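Local coordinates for DUF3298 domain-containing protein (Pseudomonas aeruginosa, PDB 4E72), which is of unknown function but belongs to the DUF3298 family and is probably made as a lipoprotein precursor with a signal peptide, at residues A51-T56 / A69-Q74; I33-F38 / P46-A51; A89-R92 / L98-I101. All coordinates share one frame; numbering follows the deposited sequence.

Contact 1 of 3, residues A51-T56 / A69-Q74; sequences ALLEMT and AAYERQ
T56 and L53 of segment 51-56 receive Y71 of helix 68-78 in a small interface without a hydrogen bond between the two segments. The principal interaction is a CH-pi contact. T56 CG2 lies over one face of the Y71 ring, displaced toward the rim and 20° off the ring normal, with 3.7 Å between this methyl and the ring centroid. The ring atom closest to T56 CG2 is Y71 CZ, at 3.5 Å. Apolar packing adds a second point at the root of the same side chain, where L53 CD2 reaches Y71 CB at 3.8 Å; the two side chains run alongside, pointing opposite ways. The polar bonds of T56 stay within 51-56. T56 OG1 donates to L53 O over 2.6 Å, approaching somewhat tilted from the carbonyl plane, and T56 N donates to the same oxygen at 3.1 Å. A chi1 of 70° sets the hydroxyl between N and C of its own backbone, which turns it to this carbonyl and gives CG2 to the tyrosine. Farther along, Y71 OH bonds to S85 OG of strand 84-95. The threonine thus spends its hydroxyl on L53 O and presents mainly its methyl to the ring, so the join between the two segments is apolar.

Contact 2 of 3, residues I33-F38 / P46-A51; sequences IDTLKF and PIVERA
Within 46-51, V48 makes the contact: CG1 meets T35 on strand 30-37, and CG2 meets F38 just past its end. The arrangement belongs to a beta-alpha-beta crossover: strands 30-37 and 84-95 are parallel neighbours in the mixed sheet, and the chain between them passes through helices 44-54 and 68-78. V48 CG1 packs against the hydroxyl oxygen of T35, 3.4 Å from T35 OG1, a van der Waals contact. V48 CG2 comes near the plane of the F38 ring at its edge, 4.5 Å from F38 CE1. Two torsions explain the first touch: T35 carries OG1 anti to its backbone nitrogen (chi1 -164°), and V48 turns CG1 the same way (chi1 166°). In the next layer, L52, one turn farther along the helix, also packs on T35, and A89 of strand 84-95 lies against V48. The helix backbone is held here by R50 N to P46 O at 3.0 Å and A51 N to I47 O at 3.1 Å. On the strand side, T35 is bonded through its backbone to L14 of strand 12-19, whereas just beyond the strand the backbone N-H of F38 is taken up by D45 OD1.

Contact 3 of 3, residues A89-R92 / L98-I101; sequences AKVR and LVII
In the beta hairpin of strands 84-95 and 98-108, V91 and I101 face each other as an antiparallel non-hydrogen-bonded pair, and their first torsions send one methyl each to a different neighbour. In V91, chi1 of 174° puts CG1 anti to N and leaves CG2 beside N, from where CG2 meets V99 CG1 at 4.2 Å. In I101, chi1 of -63° brings CG2 anti to N, and this methyl packs on A89 CB at 4.3 Å. The pair lies close to the hairpin turn, within the six-stranded mixed sheet. A89, V91, V99 and I101 place their side chains on the face covered by helix 44-54 and the chain around F38: I101 touches L44 and V48, and V91 touches F38. Across the backbones, R92 N donates to I100 O at 2.7 Å, a bond bent at the hydrogen (142°), and I101 CA approaches K90 O at 3.4 Å in a CA-H...O contact. E93 is also backbone-bonded to I100, and R92 has helix-like phi and psi; together with the pair V91-I101 just before it, this is consistent with a classic beta bulge in which R92 and E93 lie across from I100. The R92 chain then runs extended from CG to NE, carrying its guanidinium away from I100 to NH1 salt bridges with E205 and E102. At its root, R92 CB rests 3.5 Å from I100 O, the same oxygen that receives the R92 N-H.

Overall arrangement
Along the chain the order is contact 2, contact 1, contact 3, and all three meet around one face of the mixed sheet. Contacts 1 and 2 share A51 and use helix 44-54, their centres about 11 Å apart; L52 CD1 lies 3.5 Å from T35 OG1, joining them. Contacts 2 and 3 are also about 11 Å apart between centres and are linked within the sheet, where D34 O and A89 N are separated by 2.9 Å, a probable hydrogen bond, and above it by V48 CG1 on A89 CB at 3.7 Å. Contacts 1 and 3, about 19 Å apart at their centres, still touch through L52 CD1 and A89 CB at 3.9 Å. A89 of contact 3 thus touches residues of both other contacts under helix 44-54.

Contact 1 of 3, residues A51-T56 / A69-Q74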
ATOM      1  N   ALA A  51      -2.798   3.428  -9.684  1.00 31.40           N
ATOM      2  CA  ALA A  51      -2.869   2.796  -8.362  1.00 31.00           C
ATOM      3  C   ALA A  51      -3.339   3.807  -7.305  1.00 35.33           C
ATOM      4  O   ALA A  51      -4.092   3.428  -6.405  1.00 34.17           O
ATOM      5  CB  ALA A  51      -1.524   2.189  -7.975  1.00 31.18           C
ATOM      6  N   LEU A  52      -2.947   5.096  -7.437  1.00 31.68           N
ATOM      7  CA  LEU A  52      -3.425   6.127  -6.509  1.00 30.70           C
ATOM      8  C   LEU A  52      -4.875   6.484  -6.788  1.00 34.62           C
ATOM      9  O   LEU A  52      -5.641   6.655  -5.850  1.00 33.75           O
ATOM     10  CB  LEU A  52      -2.578   7.385  -6.581  1.00 30.75           C
ATOM     11  CG  LEU A  52      -1.237   7.310  -5.905  1.00 32.80           C
ATOM     12  CD1 LEU A  52      -0.371   8.487  -6.327  1.00 33.03           C
ATOM     13  CD2 LEU A  52      -1.392   7.205  -4.393  1.00 30.79           C
ATOM     14  N   LEU A  53      -5.270   6.520  -8.075  1.00 32.93           N
ATOM     15  CA  LEU A  53      -6.650   6.824  -8.467  1.00 33.05           C
ATOM     16  C   LEU A  53      -7.626   5.757  -7.969  1.00 38.53           C
ATOM     17  O   LEU A  53      -8.760   6.103  -7.631  1.00 37.36           O
ATOM     18  CB  LEU A  53      -6.778   6.997  -9.984  1.00 33.38           C
ATOM     19  CG  LEU A  53      -6.251   8.312 -10.546  1.00 37.22           C
ATOM     20  CD1 LEU A  53      -6.154   8.247 -12.066  1.00 37.23           C
ATOM     21  CD2 LEU A  53      -7.107   9.504 -10.089  1.00 39.04           C
ATOM     22  N   GLU A  54      -7.174   4.481  -7.890  1.00 37.00           N
ATOM     23  CA  GLU A  54      -7.960   3.333  -7.381  1.00 36.99           C
ATOM     24  C   GLU A  54      -8.312   3.512  -5.906  1.00 40.72           C
ATOM     25  O   GLU A  54      -9.367   3.065  -5.465  1.00 41.88           O
ATOM     26  CB  GLU A  54      -7.177   2.013  -7.555  1.00 37.90           C
ATOM     27  CG  GLU A  54      -7.110   1.483  -8.988  1.00 51.34           C
ATOM     28  CD  GLU A  54      -8.383   0.967  -9.640  1.00 83.71           C
ATOM     29  OE1 GLU A  54      -9.368   0.667  -8.924  1.00 84.72           O
ATOM     30  OE2 GLU A  54      -8.391   0.867 -10.888  1.00 87.62           O
HETATM   31  N   MSE A  55      -7.435   4.177  -5.148  1.00 36.73           N
HETATM   32  CA  MSE A  55      -7.637   4.449  -3.721  1.00 36.65           C
HETATM   33  C   MSE A  55      -8.666   5.557  -3.471  1.00 42.23           C
HETATM   34  O   MSE A  55      -9.004   5.818  -2.318  1.00 42.65           O
HETATM   35  CB  MSE A  55      -6.315   4.834  -3.066  1.00 38.81           C
HETATM   36  CG  MSE A  55      -5.207   3.836  -3.310  1.00 46.12           C
HETATM   37 SE   MSE A  55      -3.639   4.443  -2.395  0.75 55.18          SE
HETATM   38  CE  MSE A  55      -4.034   3.659  -0.677  1.00 50.37           C
ATOM     39  N   THR A  56      -9.177   6.203  -4.527  1.00 40.17           N
ATOM     40  CA  THR A  56     -10.190   7.246  -4.368  1.00 40.66           C
ATOM     41  C   THR A  56     -11.595   6.685  -4.594  1.00 49.95           C
ATOM     42  O   THR A  56     -12.578   7.378  -4.303  1.00 51.78           O
ATOM     43  CB  THR A  56      -9.938   8.430  -5.312  1.00 35.99           C
ATOM     44  OG1 THR A  56     -10.200   8.039  -6.665  1.00 31.17           O
ATOM     45  CG2 THR A  56      -8.551   9.065  -5.134  1.00 30.97           C
ATOM     46  N   ALA A  69      -4.847  15.099 -11.924  1.00 32.28           N
ATOM     47  CA  ALA A  69      -5.268  16.510 -12.076  1.00 32.19           C
ATOM     48  C   ALA A  69      -6.779  16.581 -12.274  1.00 36.29           C
ATOM     49  O   ALA A  69      -7.408  17.503 -11.771  1.00 34.85           O
ATOM     50  CB  ALA A  69      -4.557  17.160 -13.251  1.00 33.58           C
ATOM     51  N   ALA A  70      -7.364  15.607 -13.024  1.00 32.68           N
ATOM     52  CA  ALA A  70      -8.815  15.542 -13.205  1.00 31.49           C
ATOM     53  C   ALA A  70      -9.483  15.223 -11.853  1.00 34.23           C
ATOM     54  O   ALA A  70     -10.510  15.817 -11.536  1.00 33.82           O
ATOM     55  CB  ALA A  70      -9.195  14.509 -14.266  1.00 31.67           C
ATOM     56  N   TYR A  71      -8.879  14.327 -11.046  1.00 30.38           N
ATOM     57  CA  TYR A  71      -9.410  13.971  -9.717  1.00 28.80           C
ATOM     58  C   TYR A  71      -9.401  15.190  -8.776  1.00 32.12           C
ATOM     59  O   TYR A  71     -10.396  15.446  -8.103  1.00 32.71           O
ATOM     60  CB  TYR A  71      -8.630  12.803  -9.064  1.00 27.96           C
ATOM     61  CG  TYR A  71      -8.987  12.608  -7.600  1.00 29.37           C
ATOM     62  CD1 TYR A  71     -10.205  12.043  -7.229  1.00 30.44           C
ATOM     63  CD2 TYR A  71      -8.138  13.055  -6.585  1.00 29.77           C
ATOM     64  CE1 TYR A  71     -10.567  11.922  -5.893  1.00 30.90           C
ATOM     65  CE2 TYR A  71      -8.505  12.963  -5.240  1.00 29.00           C
ATOM     66  CZ  TYR A  71      -9.707  12.368  -4.900  1.00 35.79           C
ATOM     67  OH  TYR A  71     -10.050  12.181  -3.585  1.00 35.00           O
ATOM     68  N   GLU A  72      -8.272  15.890  -8.701  1.00 29.69           N
ATOM     69  CA  GLU A  72      -8.085  17.073  -7.853  1.00 31.28           C
ATOM     70  C   GLU A  72      -9.136  18.146  -8.192  1.00 35.53           C
ATOM     71  O   GLU A  72      -9.819  18.627  -7.295  1.00 36.52           O
ATOM     72  CB  GLU A  72      -6.641  17.598  -8.005  1.00 33.12           C
ATOM     73  CG  GLU A  72      -6.463  19.079  -7.708  1.00 43.92           C
ATOM     74  CD  GLU A  72      -5.008  19.470  -7.669  1.00 65.82           C
ATOM     75  OE1 GLU A  72      -4.438  19.758  -8.745  1.00 72.01           O
ATOM     76  OE2 GLU A  72      -4.421  19.437  -6.564  1.00 62.94           O
ATOM     77  N   ARG A  73      -9.318  18.438  -9.493  1.00 31.59           N
ATOM     78  CA  ARG A  73     -10.311  19.371 -10.034  1.00 32.07           C
ATOM     79  C   ARG A  73     -11.734  18.925  -9.631  1.00 34.94           C
ATOM     80  O   ARG A  73     -12.503  19.746  -9.116  1.00 32.42           O
ATOM     81  CB  ARG A  73     -10.150  19.459 -11.564  1.00 31.26           C
ATOM     82  CG  ARG A  73     -11.245  20.183 -12.341  1.00 46.66           C
ATOM     83  CD  ARG A  73     -10.798  20.477 -13.774  1.00 51.98           C
ATOM     84  NE  ARG A  73     -10.536  19.273 -14.580  1.00 69.29           N
ATOM     85  CZ  ARG A  73      -9.338  18.899 -15.037  1.00 82.25           C
ATOM     86  NH1 ARG A  73      -8.253  19.615 -14.749  1.00 65.50           N
ATOM     87  NH2 ARG A  73      -9.214  17.809 -15.782  1.00 69.11           N
ATOM     88  N   GLN A  74     -12.078  17.636  -9.861  1.00 31.23           N
ATOM     89  CA  GLN A  74     -13.396  17.119  -9.497  1.00 31.01           C
ATOM     90  C   GLN A  74     -13.655  17.198  -7.961  1.00 33.32           C
ATOM     91  O   GLN A  74     -14.706  17.688  -7.558  1.00 33.06           O
ATOM     92  CB  GLN A  74     -13.583  15.689  -9.999  1.00 32.02           C
ATOM     93  CG  GLN A  74     -15.025  15.186  -9.806  1.00 42.16           C
ATOM     94  CD  GLN A  74     -15.220  13.732 -10.145  1.00 53.08           C
ATOM     95  OE1 GLN A  74     -14.397  13.095 -10.808  1.00 49.00           O
ATOM     96  NE2 GLN A  74     -16.330  13.181  -9.705  1.00 39.58           N
TER

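Contact 2 of 3, residues I33-F38 / P46-A51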
ATOM      1  N   ILE A  33      -1.441  15.920  -3.014  1.00 33.33           N
ATOM      2  CA  ILE A  33      -0.926  14.822  -3.851  1.00 34.14           C
ATOM      3  C   ILE A  33       0.605  14.845  -3.866  1.00 41.23           C
ATOM      4  O   ILE A  33       1.202  15.840  -4.279  1.00 41.46           O
ATOM      5  CB  ILE A  33      -1.511  14.869  -5.303  1.00 37.88           C
ATOM      6  CG1 ILE A  33      -3.041  14.615  -5.295  1.00 37.56           C
ATOM      7  CG2 ILE A  33      -0.786  13.858  -6.252  1.00 38.96           C
ATOM      8  CD1 ILE A  33      -3.748  15.103  -6.517  1.00 40.25           C
ATOM      9  N   ASP A  34       1.224  13.731  -3.430  1.00 39.51           N
ATOM     10  CA  ASP A  34       2.670  13.519  -3.359  1.00 40.04           C
ATOM     11  C   ASP A  34       3.013  12.242  -4.123  1.00 44.53           C
ATOM     12  O   ASP A  34       2.983  11.148  -3.566  1.00 42.39           O
ATOM     13  CB  ASP A  34       3.128  13.449  -1.886  1.00 41.83           C
ATOM     14  CG  ASP A  34       4.622  13.236  -1.653  1.00 59.01           C
ATOM     15  OD1 ASP A  34       5.401  13.272  -2.648  1.00 60.11           O
ATOM     16  OD2 ASP A  34       5.015  13.012  -0.480  1.00 67.28           O
ATOM     17  N   THR A  35       3.318  12.382  -5.411  1.00 43.68           N
ATOM     18  CA  THR A  35       3.570  11.212  -6.236  1.00 43.42           C
ATOM     19  C   THR A  35       5.016  11.194  -6.766  1.00 48.46           C
ATOM     20  O   THR A  35       5.849  12.005  -6.338  1.00 46.79           O
ATOM     21  CB  THR A  35       2.494  11.093  -7.313  1.00 50.04           C
ATOM     22  OG1 THR A  35       2.539   9.774  -7.854  1.00 54.13           O
ATOM     23  CG2 THR A  35       2.597  12.172  -8.402  1.00 47.50           C
ATOM     24  N   LEU A  36       5.307  10.209  -7.652  1.00 46.94           N
ATOM     25  CA  LEU A  36       6.623   9.944  -8.215  1.00 48.56           C
ATOM     26  C   LEU A  36       6.623   9.712  -9.717  1.00 52.62           C
ATOM     27  O   LEU A  36       5.701   9.100 -10.270  1.00 50.46           O
ATOM     28  CB  LEU A  36       7.203   8.660  -7.583  1.00 48.60           C
ATOM     29  CG  LEU A  36       7.454   8.597  -6.089  1.00 53.54           C
ATOM     30  CD1 LEU A  36       7.657   7.162  -5.671  1.00 53.77           C
ATOM     31  CD2 LEU A  36       8.664   9.436  -5.691  1.00 58.32           C
ATOM     32  N   LYS A  37       7.736  10.123 -10.346  1.00 50.36           N
ATOM     33  CA  LYS A  37       8.073   9.891 -11.746  1.00 50.25           C
ATOM     34  C   LYS A  37       9.440   9.213 -11.784  1.00 51.27           C
ATOM     35  O   LYS A  37      10.286   9.487 -10.935  1.00 49.64           O
ATOM     36  CB  LYS A  37       8.048  11.182 -12.569  1.00 54.22           C
ATOM     37  CG  LYS A  37       6.747  11.347 -13.341  1.00 72.75           C
ATOM     38  CD  LYS A  37       6.767  12.565 -14.245  1.00 82.31           C
ATOM     39  CE  LYS A  37       5.416  12.828 -14.863  1.00 88.68           C
ATOM     40  NZ  LYS A  37       5.444  14.027 -15.746  1.00 98.57           N
ATOM     41  N   PHE A  38       9.625   8.285 -12.726  1.00 48.12           N
ATOM     42  CA  PHE A  38      10.859   7.526 -12.901  1.00 47.95           C
ATOM     43  C   PHE A  38      11.432   7.841 -14.298  1.00 54.48           C
ATOM     44  O   PHE A  38      10.898   7.359 -15.306  1.00 54.65           O
ATOM     45  CB  PHE A  38      10.617   6.015 -12.691  1.00 48.11           C
ATOM     46  CG  PHE A  38      10.197   5.597 -11.293  1.00 47.67           C
ATOM     47  CD1 PHE A  38       8.852   5.555 -10.931  1.00 48.12           C
ATOM     48  CD2 PHE A  38      11.143   5.188 -10.357  1.00 49.56           C
ATOM     49  CE1 PHE A  38       8.464   5.133  -9.656  1.00 47.22           C
ATOM     50  CE2 PHE A  38      10.752   4.773  -9.074  1.00 50.40           C
ATOM     51  CZ  PHE A  38       9.417   4.745  -8.737  1.00 46.48           C
ATOM     52  N   PRO A  46       2.503   5.915 -15.233  1.00 40.96           N
ATOM     53  CA  PRO A  46       1.032   5.746 -15.262  1.00 39.00           C
ATOM     54  C   PRO A  46       0.516   4.630 -14.346  1.00 39.88           C
ATOM     55  O   PRO A  46      -0.675   4.620 -14.011  1.00 37.74           O
ATOM     56  CB  PRO A  46       0.731   5.418 -16.726  1.00 42.07           C
ATOM     57  CG  PRO A  46       1.986   4.880 -17.274  1.00 48.17           C
ATOM     58  CD  PRO A  46       3.106   5.530 -16.531  1.00 43.82           C
ATOM     59  N   ILE A  47       1.399   3.684 -13.972  1.00 35.38           N
ATOM     60  CA  ILE A  47       1.097   2.558 -13.078  1.00 33.89           C
ATOM     61  C   ILE A  47       0.880   3.111 -11.647  1.00 35.24           C
ATOM     62  O   ILE A  47      -0.038   2.686 -10.931  1.00 33.66           O
ATOM     63  CB  ILE A  47       2.248   1.518 -13.154  1.00 37.14           C
ATOM     64  CG1 ILE A  47       2.133   0.660 -14.453  1.00 38.73           C
ATOM     65  CG2 ILE A  47       2.324   0.659 -11.883  1.00 36.57           C
ATOM     66  CD1 ILE A  47       3.412  -0.265 -14.781  1.00 45.87           C
ATOM     67  N   VAL A  48       1.715   4.066 -11.256  1.00 30.68           N
ATOM     68  CA  VAL A  48       1.611   4.711  -9.955  1.00 30.51           C
ATOM     69  C   VAL A  48       0.355   5.591  -9.941  1.00 35.19           C
ATOM     70  O   VAL A  48      -0.440   5.495  -9.006  1.00 35.07           O
ATOM     71  CB  VAL A  48       2.899   5.516  -9.654  1.00 34.80           C
ATOM     72  CG1 VAL A  48       2.697   6.475  -8.490  1.00 33.79           C
ATOM     73  CG2 VAL A  48       4.057   4.577  -9.381  1.00 34.84           C
ATOM     74  N   GLU A  49       0.165   6.418 -10.991  1.00 32.29           N
ATOM     75  CA  GLU A  49      -1.000   7.313 -11.102  1.00 32.22           C
ATOM     76  C   GLU A  49      -2.314   6.525 -10.978  1.00 34.84           C
ATOM     77  O   GLU A  49      -3.160   6.916 -10.184  1.00 33.97           O
ATOM     78  CB  GLU A  49      -0.972   8.124 -12.417  1.00 34.86           C
ATOM     79  CG  GLU A  49      -2.108   9.144 -12.485  1.00 45.91           C
ATOM     80  CD  GLU A  49      -2.109  10.108 -13.650  1.00 64.05           C
ATOM     81  OE1 GLU A  49      -2.419   9.674 -14.783  1.00 73.38           O
ATOM     82  OE2 GLU A  49      -1.913  11.321 -13.408  1.00 55.86           O
ATOM     83  N   ARG A  50      -2.464   5.406 -11.724  1.00 31.63           N
ATOM     84  CA  ARG A  50      -3.669   4.570 -11.700  1.00 31.51           C
ATOM     85  C   ARG A  50      -3.879   3.945 -10.312  1.00 36.03           C
ATOM     86  O   ARG A  50      -5.009   3.957  -9.812  1.00 36.96           O
ATOM     87  CB  ARG A  50      -3.602   3.470 -12.785  1.00 33.15           C
ATOM     88  CG  ARG A  50      -4.606   2.325 -12.592  1.00 48.76           C
ATOM     89  CD  ARG A  50      -5.958   2.598 -13.223  1.00 67.05           C
ATOM     90  NE  ARG A  50      -6.117   1.846 -14.468  1.00 86.02           N
ATOM     91  CZ  ARG A  50      -6.725   0.667 -14.561  1.00104.03           C
ATOM     92  NH1 ARG A  50      -7.257   0.097 -13.485  1.00 87.87           N
ATOM     93  NH2 ARG A  50      -6.812   0.051 -15.733  1.00 96.83           N
ATOM     94  N   ALA A  51      -2.798   3.428  -9.684  1.00 31.40           N
ATOM     95  CA  ALA A  51      -2.869   2.796  -8.362  1.00 31.00           C
ATOM     96  C   ALA A  51      -3.339   3.807  -7.305  1.00 35.33           C
ATOM     97  O   ALA A  51      -4.092   3.428  -6.405  1.00 34.17           O
ATOM     98  CB  ALA A  51      -1.524   2.189  -7.975  1.00 31.18           C
TER

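Contact 3 of 3, residues A89-R92 / L98-I101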
ATOM      1  N   ALA A  89       2.437   8.354  -2.862  1.00 29.08           N
ATOM      2  CA  ALA A  89       3.224   7.255  -3.402  1.00 29.92           C
ATOM      3  C   ALA A  89       4.673   7.525  -3.103  1.00 34.19           C
ATOM      4  O   ALA A  89       5.173   8.631  -3.397  1.00 34.05           O
ATOM      5  CB  ALA A  89       3.007   7.131  -4.903  1.00 31.56           C
ATOM      6  N   LYS A  90       5.328   6.565  -2.440  1.00 31.53           N
ATOM      7  CA  LYS A  90       6.755   6.659  -2.106  1.00 34.08           C
ATOM      8  C   LYS A  90       7.435   5.297  -2.262  1.00 37.45           C
ATOM      9  O   LYS A  90       6.804   4.242  -2.077  1.00 36.91           O
ATOM     10  CB  LYS A  90       7.020   7.262  -0.703  1.00 37.29           C
ATOM     11  CG  LYS A  90       6.485   6.465   0.481  1.00 61.46           C
ATOM     12  CD  LYS A  90       7.151   6.894   1.782  1.00 75.52           C
ATOM     13  CE  LYS A  90       7.071   5.808   2.833  1.00 92.67           C
ATOM     14  NZ  LYS A  90       7.835   6.162   4.066  1.00103.13           N
ATOM     15  N   VAL A  91       8.711   5.330  -2.640  1.00 33.20           N
ATOM     16  CA  VAL A  91       9.508   4.122  -2.768  1.00 33.02           C
ATOM     17  C   VAL A  91       9.811   3.610  -1.354  1.00 37.77           C
ATOM     18  O   VAL A  91      10.433   4.305  -0.568  1.00 36.35           O
ATOM     19  CB  VAL A  91      10.796   4.306  -3.610  1.00 36.94           C
ATOM     20  CG1 VAL A  91      11.655   3.042  -3.570  1.00 36.85           C
ATOM     21  CG2 VAL A  91      10.460   4.674  -5.059  1.00 36.61           C
ATOM     22  N   ARG A  92       9.292   2.428  -1.022  1.00 34.98           N
ATOM     23  CA  ARG A  92       9.568   1.817   0.265  1.00 34.04           C
ATOM     24  C   ARG A  92      10.956   1.170   0.191  1.00 37.69           C
ATOM     25  O   ARG A  92      11.747   1.335   1.114  1.00 36.27           O
ATOM     26  CB  ARG A  92       8.465   0.799   0.659  1.00 32.05           C
ATOM     27  CG  ARG A  92       8.780   0.135   2.005  1.00 37.90           C
ATOM     28  CD  ARG A  92       7.584  -0.459   2.689  1.00 41.29           C
ATOM     29  NE  ARG A  92       8.011  -1.251   3.834  1.00 34.49           N
ATOM     30  CZ  ARG A  92       7.254  -1.559   4.877  1.00 48.17           C
ATOM     31  NH1 ARG A  92       6.003  -1.118   4.953  1.00 38.29           N
ATOM     32  NH2 ARG A  92       7.741  -2.312   5.856  1.00 38.64           N
ATOM     33  N   LEU A  98      13.940  -5.090  -8.113  1.00 37.38           N
ATOM     34  CA  LEU A  98      12.556  -4.836  -7.702  1.00 35.32           C
ATOM     35  C   LEU A  98      12.378  -3.422  -7.155  1.00 38.88           C
ATOM     36  O   LEU A  98      13.271  -2.917  -6.476  1.00 38.04           O
ATOM     37  CB  LEU A  98      12.069  -5.828  -6.627  1.00 34.45           C
ATOM     38  CG  LEU A  98      12.133  -7.344  -6.872  1.00 40.12           C
ATOM     39  CD1 LEU A  98      11.418  -8.065  -5.747  1.00 40.57           C
ATOM     40  CD2 LEU A  98      11.481  -7.741  -8.172  1.00 42.11           C
ATOM     41  N   VAL A  99      11.215  -2.795  -7.432  1.00 35.34           N
ATOM     42  CA  VAL A  99      10.868  -1.474  -6.871  1.00 34.57           C
ATOM     43  C   VAL A  99       9.628  -1.687  -6.018  1.00 35.86           C
ATOM     44  O   VAL A  99       8.622  -2.147  -6.541  1.00 35.34           O
ATOM     45  CB  VAL A  99      10.671  -0.327  -7.909  1.00 37.92           C
ATOM     46  CG1 VAL A  99      10.575   1.033  -7.211  1.00 37.41           C
ATOM     47  CG2 VAL A  99      11.787  -0.308  -8.935  1.00 38.59           C
ATOM     48  N   ILE A 100       9.717  -1.444  -4.704  1.00 32.15           N
ATOM     49  CA  ILE A 100       8.564  -1.617  -3.818  1.00 30.94           C
ATOM     50  C   ILE A 100       8.021  -0.231  -3.508  1.00 32.67           C
ATOM     51  O   ILE A 100       8.681   0.546  -2.843  1.00 31.95           O
ATOM     52  CB  ILE A 100       8.828  -2.456  -2.533  1.00 33.88           C
ATOM     53  CG1 ILE A 100       9.678  -3.724  -2.762  1.00 35.23           C
ATOM     54  CG2 ILE A 100       7.513  -2.717  -1.740  1.00 33.86           C
ATOM     55  CD1 ILE A 100       9.267  -4.723  -3.860  1.00 48.09           C
ATOM     56  N   ILE A 101       6.870   0.095  -4.077  1.00 30.51           N
ATOM     57  CA  ILE A 101       6.202   1.380  -3.906  1.00 30.88           C
ATOM     58  C   ILE A 101       5.097   1.212  -2.885  1.00 33.82           C
ATOM     59  O   ILE A 101       4.266   0.314  -3.031  1.00 31.78           O
ATOM     60  CB  ILE A 101       5.664   1.945  -5.259  1.00 34.23           C
ATOM     61  CG1 ILE A 101       6.848   2.232  -6.231  1.00 35.71           C
ATOM     62  CG2 ILE A 101       4.835   3.232  -5.027  1.00 34.31           C
ATOM     63  CD1 ILE A 101       6.474   2.331  -7.667  1.00 40.36           C
TER